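Local coordinates for D-glyceraldehyde dehydrogenase (NADP(+)) (Thermoplasma acidophilum, PDB 5J77), which oxidises D-glyceraldehyde to (R)-glycerate, reducing NADP(+), in the non-phosphorylated Entner-Doudoroff pathway, at residues A[119-124]-A[132-137]; A[400-405]-A[426-431]; A[407-412]-A[451-456]. The protein carries 2 engineered substitutions. One frame throughout, in Å; residues are numbered along the deposited sequence. Where two conformers were deposited one is given.

Overall arrangement
Contact 1 comes first along the chain, within the hairpin of strands 120-124 and 130-145; contacts 2 and 3 follow, their segments alternating. Contact 2 joins the ends of helices 395-403 and 418-427. Contact 3 brings together the chain near strands 410-414 and 454-455. Contacts 2 and 3 touch, centres about 10 Å apart, through Asn-405, Gly-408, Phe-430, Gly-431 and Arg-451. The centre of contact 1 is about 36 Å from that of contact 2 and about 31 Å from that of contact 3, yet strands 120-124, 130-145 and 454-455 share one mixed sheet. Contact 1 thus builds the subunit interface, whereas contacts 2 and 3 lie together near residues assigned to NADP(+) by similarity; all three touch the third subunit.

Contact 1 of 3, residues A[119-124]-A[132-137]; sequences NGEVVE and IFQYKV
Glu-121 and Gln-134 make an antiparallel hydrogen-bonded pair, with Glu-121 N 2.7 Å from Gln-134 O and Gln-134 N 2.6 Å from Glu-121 O. Val-123 and Ile-132 form a second such pair; Val-122 and Phe-133 between them are a non-hydrogen-bonded pair. Strand 468-476 flanks 132-137 on its other side, and Gly-120 to Val-122 continue the sheet into the second subunit, as in the oligomerisation arm of aldehyde dehydrogenases.

Among apolar groups, Val-122 CG2 lies 4.0 Å from Phe-133 CD1, side by side, and Phe-133 meets Phe-133 of the second subunit. Val-123 CB and Ile-132 CB are 4.1 Å apart.

Among polar groups, Gln-134, with CG beside its backbone N (chi1 -56°), lays its amide over Val-123 CG2, OE1 at 3.3 Å from it. One water donates to Glu-121 OE1 (2.8 Å) and Gln-134 OE1 (2.6 Å). Gln-134 NE2 bonds to Asn-472 and to Gln-444 O of the third subunit. Glu-121 OE2 meets Lys-461 (salt bridge) and Tyr-462 there; Lys-136 NZ also bonds to Tyr-462, and weakly to Asn-119 O (3.2 Å).

One face is thus apolar, the other mixed: Val-123 and Ile-132 accompany polar groups satisfied largely by the third subunit.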
ATOM      1  N   ASN A 119       4.823   0.850   7.597  1.00 29.25           N
ATOM      2  CA  ASN A 119       4.747  -0.556   7.932  0.50 28.25           C
ATOM      3  C   ASN A 119       5.692  -1.416   7.121  1.00 28.60           C
ATOM      4  O   ASN A 119       5.994  -1.092   5.993  1.00 29.36           O
ATOM      5  CB  ASN A 119       3.291  -1.039   7.728  0.50 27.85           C
ATOM      6  CG  ASN A 119       2.730  -0.793   6.296  0.50 26.26           C
ATOM      7  OD1 ASN A 119       2.058   0.206   6.057  0.50 25.40           O
ATOM      8  ND2 ASN A 119       2.934  -1.750   5.385  0.50 25.09           N
ATOM      9  N   GLY A 120       6.146  -2.525   7.683  1.00 28.16           N
ATOM     10  CA  GLY A 120       6.757  -3.578   6.850  1.00 26.36           C
ATOM     11  C   GLY A 120       5.721  -4.509   6.298  1.00 25.40           C
ATOM     12  O   GLY A 120       4.530  -4.255   6.391  1.00 24.52           O
ATOM     13  N   GLU A 121       6.146  -5.667   5.845  1.00 27.52           N
ATOM     14  CA  GLU A 121       5.211  -6.604   5.133  1.00 28.40           C
ATOM     15  C   GLU A 121       5.431  -8.017   5.545  1.00 28.60           C
ATOM     16  O   GLU A 121       6.558  -8.381   5.957  1.00 27.95           O
ATOM     17  CB  GLU A 121       5.231  -6.416   3.586  1.00 28.33           C
ATOM     18  CG  GLU A 121       4.753  -4.993   3.197  1.00 29.56           C
ATOM     19  CD  GLU A 121       4.389  -4.769   1.716  1.00 31.88           C
ATOM     20  OE1 GLU A 121       4.294  -5.735   0.878  1.00 33.37           O
ATOM     21  OE2 GLU A 121       4.185  -3.589   1.383  1.00 32.88           O
ATOM     22  N   VAL A 122       4.321  -8.777   5.534  1.00 28.15           N
ATOM     23  CA  VAL A 122       4.351 -10.213   5.685  1.00 29.58           C
ATOM     24  C   VAL A 122       3.885 -10.880   4.319  1.00 29.22           C
ATOM     25  O   VAL A 122       2.805 -10.628   3.820  1.00 26.49           O
ATOM     26  CB  VAL A 122       3.473 -10.720   6.840  1.00 28.90           C
ATOM     27  CG1 VAL A 122       3.665 -12.207   7.040  1.00 28.61           C
ATOM     28  CG2 VAL A 122       3.816 -10.007   8.130  1.00 31.14           C
ATOM     29  N   VAL A 123       4.735 -11.761   3.820  1.00 28.94           N
ATOM     30  CA  VAL A 123       4.566 -12.461   2.570  1.00 31.42           C
ATOM     31  C   VAL A 123       4.617 -13.979   2.781  1.00 29.88           C
ATOM     32  O   VAL A 123       5.412 -14.453   3.591  1.00 27.69           O
ATOM     33  CB  VAL A 123       5.753 -12.148   1.688  1.00 33.48           C
ATOM     34  CG1 VAL A 123       5.340 -12.356   0.323  1.00 34.33           C
ATOM     35  CG2 VAL A 123       6.148 -10.711   1.856  1.00 39.45           C
ATOM     36  N   GLU A 124       3.808 -14.694   2.011  1.00 29.97           N
ATOM     37  CA  GLU A 124       3.849 -16.148   1.903  1.00 32.41           C
ATOM     38  C   GLU A 124       5.255 -16.655   1.583  1.00 30.48           C
ATOM     39  O   GLU A 124       5.957 -16.051   0.761  1.00 29.75           O
ATOM     40  CB  GLU A 124       2.889 -16.664   0.811  1.00 33.65           C
ATOM     41  CG  GLU A 124       1.649 -17.302   1.355  1.00 34.93           C
ATOM     42  CD  GLU A 124       0.661 -17.665   0.278  1.00 33.31           C
ATOM     43  OE1 GLU A 124       0.076 -16.730  -0.265  1.00 35.07           O
ATOM     44  OE2 GLU A 124       0.458 -18.858   0.016  1.00 34.17           O
ATOM     45  N   ILE A 132       7.850 -14.993   5.062  1.00 26.74           N
ATOM     46  CA  ILE A 132       8.896 -14.034   4.779  1.00 27.56           C
ATOM     47  C   ILE A 132       8.464 -12.727   5.415  1.00 28.84           C
ATOM     48  O   ILE A 132       7.446 -12.161   5.021  1.00 29.49           O
ATOM     49  CB  ILE A 132       9.168 -13.868   3.283  1.00 27.43           C
ATOM     50  CG1 ILE A 132       9.577 -15.214   2.690  1.00 28.73           C
ATOM     51  CG2 ILE A 132      10.328 -12.925   3.113  1.00 27.79           C
ATOM     52  CD1 ILE A 132       9.653 -15.292   1.196  1.00 29.58           C
ATOM     53  N   PHE A 133       9.218 -12.271   6.404  1.00 27.49           N
ATOM     54  CA  PHE A 133       8.895 -11.057   7.112  1.00 28.17           C
ATOM     55  C   PHE A 133       9.734  -9.967   6.502  1.00 27.48           C
ATOM     56  O   PHE A 133      10.904 -10.123   6.301  1.00 26.82           O
ATOM     57  CB  PHE A 133       9.170 -11.172   8.612  1.00 27.91           C
ATOM     58  CG  PHE A 133       8.326 -12.192   9.272  1.00 28.28           C
ATOM     59  CD1 PHE A 133       7.038 -11.902   9.573  1.00 28.47           C
ATOM     60  CD2 PHE A 133       8.795 -13.501   9.464  1.00 29.17           C
ATOM     61  CE1 PHE A 133       6.236 -12.831  10.177  1.00 29.65           C
ATOM     62  CE2 PHE A 133       7.982 -14.459  10.003  1.00 29.86           C
ATOM     63  CZ  PHE A 133       6.686 -14.114  10.386  1.00 30.17           C
ATOM     64  N   GLN A 134       9.126  -8.838   6.226  1.00 28.49           N
ATOM     65  CA  GLN A 134       9.881  -7.736   5.610  1.00 29.56           C
ATOM     66  C   GLN A 134       9.821  -6.518   6.489  1.00 29.09           C
ATOM     67  O   GLN A 134       8.779  -5.863   6.540  1.00 29.59           O
ATOM     68  CB  GLN A 134       9.354  -7.451   4.172  1.00 30.35           C
ATOM     69  CG  GLN A 134       9.425  -8.714   3.332  1.00 33.46           C
ATOM     70  CD  GLN A 134       8.860  -8.595   1.936  1.00 37.46           C
ATOM     71  OE1 GLN A 134       7.920  -7.877   1.700  1.00 39.23           O
ATOM     72  NE2 GLN A 134       9.436  -9.345   1.009  1.00 40.86           N
ATOM     73  N   TYR A 135      10.944  -6.210   7.123  1.00 28.77           N
ATOM     74  CA  TYR A 135      11.044  -5.082   8.054  1.00 29.40           C
ATOM     75  C   TYR A 135      11.614  -3.825   7.300  1.00 29.64           C
ATOM     76  O   TYR A 135      12.499  -3.953   6.481  1.00 27.61           O
ATOM     77  CB  TYR A 135      11.954  -5.392   9.244  1.00 27.96           C
ATOM     78  CG  TYR A 135      11.421  -6.310  10.308  1.00 28.81           C
ATOM     79  CD1 TYR A 135      10.545  -7.317  10.027  1.00 28.73           C
ATOM     80  CD2 TYR A 135      11.917  -6.223  11.641  1.00 29.41           C
ATOM     81  CE1 TYR A 135      10.088  -8.208  11.028  1.00 31.81           C
ATOM     82  CE2 TYR A 135      11.463  -7.082  12.657  1.00 30.08           C
ATOM     83  CZ  TYR A 135      10.567  -8.097  12.339  1.00 31.07           C
ATOM     84  OH  TYR A 135      10.106  -8.988  13.251  1.00 29.27           O
ATOM     85  N   LYS A 136      11.111  -2.642   7.660  1.00 30.76           N
ATOM     86  CA  LYS A 136      11.682  -1.337   7.201  1.00 30.50           C
ATOM     87  C   LYS A 136      12.454  -0.703   8.331  1.00 31.19           C
ATOM     88  O   LYS A 136      11.863  -0.382   9.321  1.00 34.10           O
ATOM     89  CB  LYS A 136      10.555  -0.414   6.712  1.00 32.29           C
ATOM     90  CG  LYS A 136      10.011  -0.851   5.364  1.00 33.78           C
ATOM     91  CD  LYS A 136       8.939   0.106   4.809  1.00 37.02           C
ATOM     92  CE  LYS A 136       8.248  -0.590   3.652  1.00 38.35           C
ATOM     93  NZ  LYS A 136       6.977  -0.022   3.172  1.00 40.43           N
ATOM     94  N   VAL A 137      13.780  -0.563   8.202  1.00 30.29           N
ATOM     95  CA  VAL A 137      14.645  -0.069   9.287  1.00 29.78           C
ATOM     96  C   VAL A 137      15.472   1.123   8.759  1.00 29.32           C
ATOM     97  O   VAL A 137      15.638   1.251   7.533  1.00 27.98           O
ATOM     98  CB  VAL A 137      15.589  -1.190   9.732  1.00 30.04           C
ATOM     99  CG1 VAL A 137      14.765  -2.433  10.164  1.00 31.06           C
ATOM    100  CG2 VAL A 137      16.559  -1.585   8.612  1.00 29.06           C
TER
HETATM  101  O   HOH W   1       6.463  -6.984  -0.308  1.00 35.68           O

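Contact 2 of 3, residues A[400-405]-A[426-431]; sequences DLANDN and ERIRFG. Engineered in segment 400-405: Asn-405 (natural residue Ser).
Asn-403 ND2 donates to Arg-427 O at 3.1 Å, nearly in its own amide plane, and also to a water. At the other end of the same amide, Asn-403 OD1 accepts from Arg-429 N at 3.0 Å (N-H...O angle 152°). Gripped at both ends, the amide is fixed in rotation and holds the backbone on both sides of Ile-428, where helix 418-427 gives way to an inverse gamma turn centred on Arg-429.

The water donates to Asp-400 OD1 (2.7 Å) and accepts from Arg-427 NH2 (3.0 Å). Asp-400 OD1 also lies 3.8 Å from Arg-427 NH1, a long salt bridge at the guanidinium edge with the two planes 52° apart. Arg-427 also makes a cation-pi contact with Trp-54 of the third subunit.

Phe-430 brings its ring edge to helix 395-403, CZ 3.4 Å from Ala-402 O. The engineered Asn-405 meets the same edge, ND2 3.7 Å from CZ; ND2 is hydrogen-bonded to Lys-251 O and OD1 to Tyr-407 N. Ala-402 CB packs on Ile-428 CD1. Ala-402, Ile-428 and Phe-430 also pack on strand 252-256, so the helix ends cover the sheet of strands 252-256, 410-414 and 432-435.

One asparagine amide thus makes both direct hydrogen bonds, while the charged pair is long and water-bridged.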
ATOM      1  N   ASP A 400       7.061  17.385 -27.489  1.00 46.79           N
ATOM      2  CA  ASP A 400       8.427  17.156 -27.953  1.00 48.52           C
ATOM      3  C   ASP A 400       9.441  18.238 -27.558  1.00 47.84           C
ATOM      4  O   ASP A 400      10.595  17.940 -27.222  1.00 47.00           O
ATOM      5  CB  ASP A 400       8.430  16.968 -29.454  1.00 51.34           C
ATOM      6  CG  ASP A 400       7.805  15.628 -29.868  1.00 55.11           C
ATOM      7  OD1 ASP A 400       7.644  14.683 -29.027  1.00 54.50           O
ATOM      8  OD2 ASP A 400       7.475  15.534 -31.059  1.00 62.18           O
ATOM      9  N   LEU A 401       9.024  19.495 -27.635  1.00 47.70           N
ATOM     10  CA  LEU A 401       9.911  20.608 -27.226  1.00 46.19           C
ATOM     11  C   LEU A 401      10.174  20.557 -25.708  1.00 43.01           C
ATOM     12  O   LEU A 401      11.312  20.680 -25.258  1.00 41.45           O
ATOM     13  CB  LEU A 401       9.288  21.927 -27.629  1.00 46.95           C
ATOM     14  CG  LEU A 401       9.179  22.072 -29.137  1.00 48.87           C
ATOM     15  CD1 LEU A 401       8.201  23.210 -29.398  1.00 50.49           C
ATOM     16  CD2 LEU A 401      10.536  22.399 -29.736  1.00 49.99           C
ATOM     17  N   ALA A 402       9.139  20.326 -24.931  1.00 41.52           N
ATOM     18  CA  ALA A 402       9.294  20.213 -23.504  1.00 40.74           C
ATOM     19  C   ALA A 402      10.253  19.085 -23.101  1.00 40.65           C
ATOM     20  O   ALA A 402      11.148  19.308 -22.330  1.00 40.36           O
ATOM     21  CB  ALA A 402       7.955  20.065 -22.840  1.00 39.77           C
ATOM     22  N   ASN A 403      10.088  17.889 -23.657  1.00 43.02           N
ATOM     23  CA  ASN A 403      10.958  16.755 -23.334  1.00 41.61           C
ATOM     24  C   ASN A 403      12.341  16.802 -23.910  1.00 41.31           C
ATOM     25  O   ASN A 403      13.175  16.037 -23.544  1.00 42.13           O
ATOM     26  CB  ASN A 403      10.319  15.431 -23.700  1.00 43.00           C
ATOM     27  CG  ASN A 403       8.988  15.225 -23.049  1.00 43.10           C
ATOM     28  OD1 ASN A 403       8.797  15.531 -21.901  1.00 42.38           O
ATOM     29  ND2 ASN A 403       8.076  14.675 -23.783  1.00 43.07           N
ATOM     30  N   ASP A 404      12.571  17.716 -24.826  1.00 41.63           N
ATOM     31  CA  ASP A 404      13.867  17.866 -25.434  1.00 42.33           C
ATOM     32  C   ASP A 404      14.658  18.759 -24.494  1.00 42.89           C
ATOM     33  O   ASP A 404      14.878  19.920 -24.755  1.00 42.06           O
ATOM     34  CB  ASP A 404      13.706  18.509 -26.791  1.00 42.69           C
ATOM     35  CG  ASP A 404      14.964  18.990 -27.321  1.00 43.35           C
ATOM     36  OD1 ASP A 404      15.938  18.264 -27.215  1.00 43.10           O
ATOM     37  OD2 ASP A 404      14.991  20.116 -27.810  1.00 44.28           O
ATOM     38  N   ASN A 405      15.086  18.157 -23.401  1.00 42.45           N
ATOM     39  CA  ASN A 405      15.701  18.813 -22.284  1.00 43.75           C
ATOM     40  C   ASN A 405      16.502  17.827 -21.457  1.00 43.48           C
ATOM     41  O   ASN A 405      15.994  16.796 -21.125  1.00 43.98           O
ATOM     42  CB  ASN A 405      14.461  19.193 -21.481  1.00 44.32           C
ATOM     43  CG  ASN A 405      14.678  20.226 -20.412  1.00 46.68           C
ATOM     44  OD1 ASN A 405      15.708  20.313 -19.805  1.00 45.05           O
ATOM     45  ND2 ASN A 405      13.635  20.976 -20.145  1.00 47.81           N
ATOM     46  N   GLU A 426       0.883  11.859 -18.930  1.00 41.88           N
ATOM     47  CA  GLU A 426       1.774  10.797 -19.257  1.00 44.23           C
ATOM     48  C   GLU A 426       2.807  11.234 -20.264  1.00 43.56           C
ATOM     49  O   GLU A 426       3.915  10.803 -20.204  1.00 43.14           O
ATOM     50  CB  GLU A 426       1.014   9.600 -19.817  1.00 51.31           C
ATOM     51  CG  GLU A 426       0.159   8.872 -18.807  1.00 56.27           C
ATOM     52  CD  GLU A 426      -0.027   7.412 -19.149  1.00 61.29           C
ATOM     53  OE1 GLU A 426       0.911   6.641 -18.957  1.00 69.77           O
ATOM     54  OE2 GLU A 426      -1.108   7.033 -19.597  1.00 61.03           O
ATOM     55  N   ARG A 427       2.439  12.086 -21.209  1.00 42.90           N
ATOM     56  CA  ARG A 427       3.365  12.526 -22.246  1.00 43.92           C
ATOM     57  C   ARG A 427       4.458  13.510 -21.811  1.00 41.28           C
ATOM     58  O   ARG A 427       5.539  13.496 -22.336  1.00 40.13           O
ATOM     59  CB  ARG A 427       2.601  13.025 -23.480  1.00 47.16           C
ATOM     60  CG  ARG A 427       1.969  11.917 -24.318  1.00 50.37           C
ATOM     61  CD  ARG A 427       2.982  11.168 -25.158  1.00 54.13           C
ATOM     62  NE  ARG A 427       3.188  11.807 -26.451  1.00 62.01           N
ATOM     63  CZ  ARG A 427       4.340  12.312 -26.867  1.00 64.60           C
ATOM     64  NH1 ARG A 427       4.417  12.881 -28.039  1.00 68.03           N
ATOM     65  NH2 ARG A 427       5.418  12.259 -26.110  1.00 69.26           N
ATOM     66  N   ILE A 428       4.158  14.350 -20.844  1.00 41.64           N
ATOM     67  CA  ILE A 428       5.142  15.289 -20.307  1.00 40.55           C
ATOM     68  C   ILE A 428       6.042  14.497 -19.335  1.00 37.93           C
ATOM     69  O   ILE A 428       5.638  14.169 -18.262  1.00 35.48           O
ATOM     70  CB  ILE A 428       4.449  16.492 -19.630  1.00 41.19           C
ATOM     71  CG1 ILE A 428       3.648  17.283 -20.653  1.00 42.85           C
ATOM     72  CG2 ILE A 428       5.444  17.395 -18.924  1.00 40.84           C
ATOM     73  CD1 ILE A 428       4.495  18.039 -21.633  1.00 45.07           C
ATOM     74  N   ARG A 429       7.244  14.177 -19.759  1.00 37.20           N
ATOM     75  CA  ARG A 429       8.155  13.389 -18.966  1.00 37.57           C
ATOM     76  C   ARG A 429       8.936  14.178 -17.894  1.00 37.20           C
ATOM     77  O   ARG A 429      10.141  14.254 -17.914  1.00 35.77           O
ATOM     78  CB  ARG A 429       9.097  12.594 -19.868  1.00 38.15           C
ATOM     79  CG  ARG A 429       8.393  11.644 -20.814  1.00 40.22           C
ATOM     80  CD  ARG A 429       7.992  10.340 -20.170  1.00 39.08           C
ATOM     81  NE  ARG A 429       9.159   9.502 -20.018  1.00 38.93           N
ATOM     82  CZ  ARG A 429       9.185   8.346 -19.383  1.00 38.17           C
ATOM     83  NH1 ARG A 429       8.092   7.873 -18.841  1.00 35.76           N
ATOM     84  NH2 ARG A 429      10.312   7.684 -19.306  1.00 36.11           N
ATOM     85  N   PHE A 430       8.184  14.728 -16.963  1.00 36.63           N
ATOM     86  CA  PHE A 430       8.702  15.521 -15.879  1.00 35.75           C
ATOM     87  C   PHE A 430       8.154  15.051 -14.538  1.00 35.37           C
ATOM     88  O   PHE A 430       7.021  14.622 -14.440  1.00 33.72           O
ATOM     89  CB  PHE A 430       8.367  17.013 -16.100  1.00 35.72           C
ATOM     90  CG  PHE A 430       9.232  17.673 -17.123  1.00 36.43           C
ATOM     91  CD1 PHE A 430       9.059  17.415 -18.460  1.00 36.34           C
ATOM     92  CD2 PHE A 430      10.240  18.530 -16.749  1.00 35.94           C
ATOM     93  CE1 PHE A 430       9.864  18.003 -19.394  1.00 36.89           C
ATOM     94  CE2 PHE A 430      11.053  19.109 -17.688  1.00 36.63           C
ATOM     95  CZ  PHE A 430      10.863  18.845 -19.011  1.00 36.83           C
ATOM     96  N   GLY A 431       8.986  15.140 -13.516  1.00 34.88           N
ATOM     97  CA  GLY A 431       8.570  14.739 -12.170  1.00 35.04           C
ATOM     98  C   GLY A 431       7.338  15.492 -11.665  1.00 34.83           C
ATOM     99  O   GLY A 431       6.530  14.932 -10.921  1.00 37.03           O
TER
HETATM  100  O   HOH W   2       8.002  13.750 -26.506  1.00 38.61           O

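Contact 3 of 3, residues A[407-412]-A[451-456]; sequences YGLASY and RMTGQA
Tyr-407 and Met-452 bring their backbones to a CA-CA distance of 5.1 Å where the chain nears strands 410-414 and 454-455, and within the two segments the hydrogen bonds run between side chain and backbone.

Thr-453 OG1 accepts from Gly-408 N at 3.0 Å in a fairly straight bond (N-H...O angle 166°) and is itself hydrogen-bonded to Gly-249 O, so the hydroxyl ties three pieces of chain together. With OG1 beside the backbone N of Thr-453 (chi1 -78°), CG2 falls on Leu-409, 3.7 Å from its CG, the two side chains crossing at about a right angle. The CB of Met-452 touches Tyr-407 CD1 obliquely at 4.3 Å.

Arg-451, bent at chi3, meets Tyr-407 O near its guanidinium edge, the oxygen tilted out of the group's plane: NH2 lies 2.8 Å away in a bent bond (135°). NE bonds chiefly to Asn-405 O and only weakly to Tyr-407 O (3.2 Å); NH2 also bonds to Arg-429 O, and the group makes a cation-pi contact with Phe-430. A leucine in its place would probably leave the carbonyls of Asn-405, Tyr-407 and Arg-429 without their shared donor and set this part of the chain freer to shift.

The joined segments border the active site: Tyr-407 packs on Thr-227, inferred by similarity to bind NADP(+), and Leu-409 on Glu-247, the predicted proton acceptor. Beside a backbone bond from Gly-408 to neighbouring Phe-450, one cation collecting carbonyls and one hydroxyl with two backbone partners thus hold the segments together.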
ATOM      1  N   TYR A 407      17.059  18.098 -18.375  1.00 40.10           N
ATOM      2  CA  TYR A 407      16.450  18.168 -17.063  1.00 40.42           C
ATOM      3  C   TYR A 407      15.048  17.639 -17.118  1.00 39.96           C
ATOM      4  O   TYR A 407      14.446  17.479 -18.203  1.00 40.96           O
ATOM      5  CB  TYR A 407      16.482  19.612 -16.455  1.00 41.18           C
ATOM      6  CG  TYR A 407      17.888  20.131 -16.357  1.00 43.09           C
ATOM      7  CD1 TYR A 407      18.734  19.738 -15.319  1.00 45.69           C
ATOM      8  CD2 TYR A 407      18.416  20.943 -17.339  1.00 46.30           C
ATOM      9  CE1 TYR A 407      20.067  20.191 -15.222  1.00 46.51           C
ATOM     10  CE2 TYR A 407      19.739  21.401 -17.257  1.00 47.62           C
ATOM     11  CZ  TYR A 407      20.556  21.005 -16.199  1.00 48.92           C
ATOM     12  OH  TYR A 407      21.854  21.420 -16.121  1.00 54.32           O
ATOM     13  N   GLY A 408      14.508  17.351 -15.959  1.00 37.33           N
ATOM     14  CA  GLY A 408      13.184  16.827 -15.899  1.00 37.97           C
ATOM     15  C   GLY A 408      12.424  16.973 -14.626  1.00 35.64           C
ATOM     16  O   GLY A 408      11.690  16.111 -14.277  1.00 35.52           O
ATOM     17  N   LEU A 409      12.581  18.096 -13.960  1.00 35.49           N
ATOM     18  CA  LEU A 409      11.877  18.341 -12.726  1.00 35.74           C
ATOM     19  C   LEU A 409      10.471  18.874 -12.897  1.00 34.50           C
ATOM     20  O   LEU A 409       9.563  18.122 -13.077  1.00 36.41           O
ATOM     21  CB  LEU A 409      12.685  19.220 -11.766  1.00 35.25           C
ATOM     22  CG  LEU A 409      12.551  18.828 -10.302  1.00 35.94           C
ATOM     23  CD1 LEU A 409      13.505  19.536  -9.368  1.00 36.63           C
ATOM     24  CD2 LEU A 409      11.141  18.884  -9.790  1.00 34.89           C
ATOM     25  N   ALA A 410      10.282  20.170 -12.815  1.00 33.81           N
ATOM     26  CA  ALA A 410       8.949  20.719 -12.924  1.00 34.20           C
ATOM     27  C   ALA A 410       8.573  21.165 -14.324  1.00 33.76           C
ATOM     28  O   ALA A 410       9.391  21.244 -15.181  1.00 33.14           O
ATOM     29  CB  ALA A 410       8.728  21.831 -11.922  1.00 34.72           C
ATOM     30  N   SER A 411       7.300  21.445 -14.502  1.00 35.17           N
ATOM     31  CA  SER A 411       6.753  21.900 -15.771  1.00 35.91           C
ATOM     32  C   SER A 411       5.398  22.472 -15.481  1.00 36.09           C
ATOM     33  O   SER A 411       4.772  22.117 -14.483  1.00 34.82           O
ATOM     34  CB  SER A 411       6.584  20.715 -16.714  1.00 37.82           C
ATOM     35  OG  SER A 411       5.808  19.625 -16.110  1.00 37.12           O
ATOM     36  N   TYR A 412       4.913  23.330 -16.372  1.00 37.40           N
ATOM     37  CA  TYR A 412       3.654  24.027 -16.152  1.00 38.01           C
ATOM     38  C   TYR A 412       2.796  23.988 -17.394  1.00 38.49           C
ATOM     39  O   TYR A 412       3.332  24.046 -18.495  1.00 39.24           O
ATOM     40  CB  TYR A 412       3.931  25.514 -15.749  1.00 38.51           C
ATOM     41  CG  TYR A 412       4.749  25.625 -14.470  1.00 37.93           C
ATOM     42  CD1 TYR A 412       6.120  25.620 -14.520  1.00 37.37           C
ATOM     43  CD2 TYR A 412       4.142  25.737 -13.227  1.00 37.40           C
ATOM     44  CE1 TYR A 412       6.867  25.671 -13.378  1.00 36.64           C
ATOM     45  CE2 TYR A 412       4.900  25.827 -12.055  1.00 35.89           C
ATOM     46  CZ  TYR A 412       6.259  25.764 -12.135  1.00 35.76           C
ATOM     47  OH  TYR A 412       7.077  25.835 -10.994  1.00 35.93           O
ATOM     48  N   ARG A 451      15.717  12.161 -15.941  1.00 35.17           N
ATOM     49  CA  ARG A 451      16.982  12.537 -16.587  1.00 37.16           C
ATOM     50  C   ARG A 451      17.998  13.123 -15.614  1.00 38.50           C
ATOM     51  O   ARG A 451      18.281  12.484 -14.651  1.00 40.77           O
ATOM     52  CB  ARG A 451      16.732  13.403 -17.811  1.00 38.14           C
ATOM     53  CG  ARG A 451      15.969  12.685 -18.916  1.00 37.69           C
ATOM     54  CD  ARG A 451      15.609  13.554 -20.103  1.00 37.94           C
ATOM     55  NE  ARG A 451      14.699  14.669 -19.782  1.00 37.99           N
ATOM     56  CZ  ARG A 451      13.405  14.549 -19.471  1.00 38.61           C
ATOM     57  NH1 ARG A 451      12.821  13.375 -19.426  1.00 40.90           N
ATOM     58  NH2 ARG A 451      12.656  15.610 -19.207  1.00 39.18           N
ATOM     59  N   MET A 452      18.555  14.321 -15.833  1.00 39.45           N
ATOM     60  CA  MET A 452      19.674  14.812 -15.026  1.00 39.26           C
ATOM     61  C   MET A 452      19.241  15.360 -13.667  1.00 38.36           C
ATOM     62  O   MET A 452      20.065  15.775 -12.876  1.00 36.78           O
ATOM     63  CB  MET A 452      20.521  15.834 -15.787  1.00 40.51           C
ATOM     64  CG  MET A 452      21.288  15.250 -16.968  1.00 43.27           C
ATOM     65  SD  MET A 452      22.346  13.785 -16.628  1.00 45.02           S
ATOM     66  CE  MET A 452      23.515  14.449 -15.437  1.00 43.97           C
ATOM     67  N   THR A 453      17.967  15.233 -13.337  1.00 38.35           N
ATOM     68  CA  THR A 453      17.442  15.870 -12.165  1.00 38.36           C
ATOM     69  C   THR A 453      17.872  15.099 -10.883  1.00 38.85           C
ATOM     70  O   THR A 453      17.978  15.666  -9.778  1.00 35.74           O
ATOM     71  CB  THR A 453      15.938  16.186 -12.421  1.00 40.78           C
ATOM     72  OG1 THR A 453      15.848  17.399 -13.284  1.00 41.63           O
ATOM     73  CG2 THR A 453      15.219  16.399 -11.097  1.00 41.81           C
ATOM     74  N   GLY A 454      18.217  13.815 -11.019  1.00 37.06           N
ATOM     75  CA  GLY A 454      18.958  13.152  -9.945  1.00 37.27           C
ATOM     76  C   GLY A 454      18.537  11.755  -9.607  1.00 34.60           C
ATOM     77  O   GLY A 454      18.447  10.888 -10.495  1.00 35.66           O
ATOM     78  N   GLN A 455      18.285  11.527  -8.333  1.00 32.63           N
ATOM     79  CA  GLN A 455      18.101  10.150  -7.806  1.00 34.05           C
ATOM     80  C   GLN A 455      17.045  10.206  -6.706  1.00 32.07           C
ATOM     81  O   GLN A 455      17.076  11.058  -5.850  1.00 32.15           O
ATOM     82  CB  GLN A 455      19.424   9.632  -7.210  1.00 35.18           C
ATOM     83  CG  GLN A 455      20.609   9.520  -8.166  1.00 38.60           C
ATOM     84  CD  GLN A 455      20.453   8.347  -9.129  1.00 41.42           C
ATOM     85  OE1 GLN A 455      19.730   7.417  -8.848  1.00 48.34           O
ATOM     86  NE2 GLN A 455      21.105   8.401 -10.245  1.00 42.53           N
ATOM     87  N   ALA A 456      16.152   9.245  -6.707  1.00 32.21           N
ATOM     88  CA  ALA A 456      15.129   9.092  -5.698  1.00 32.12           C
ATOM     89  C   ALA A 456      14.290  10.405  -5.638  1.00 32.62           C
ATOM     90  O   ALA A 456      14.110  11.077  -6.647  1.00 32.37           O
ATOM     91  CB  ALA A 456      15.772   8.716  -4.359  1.00 31.82           C
TER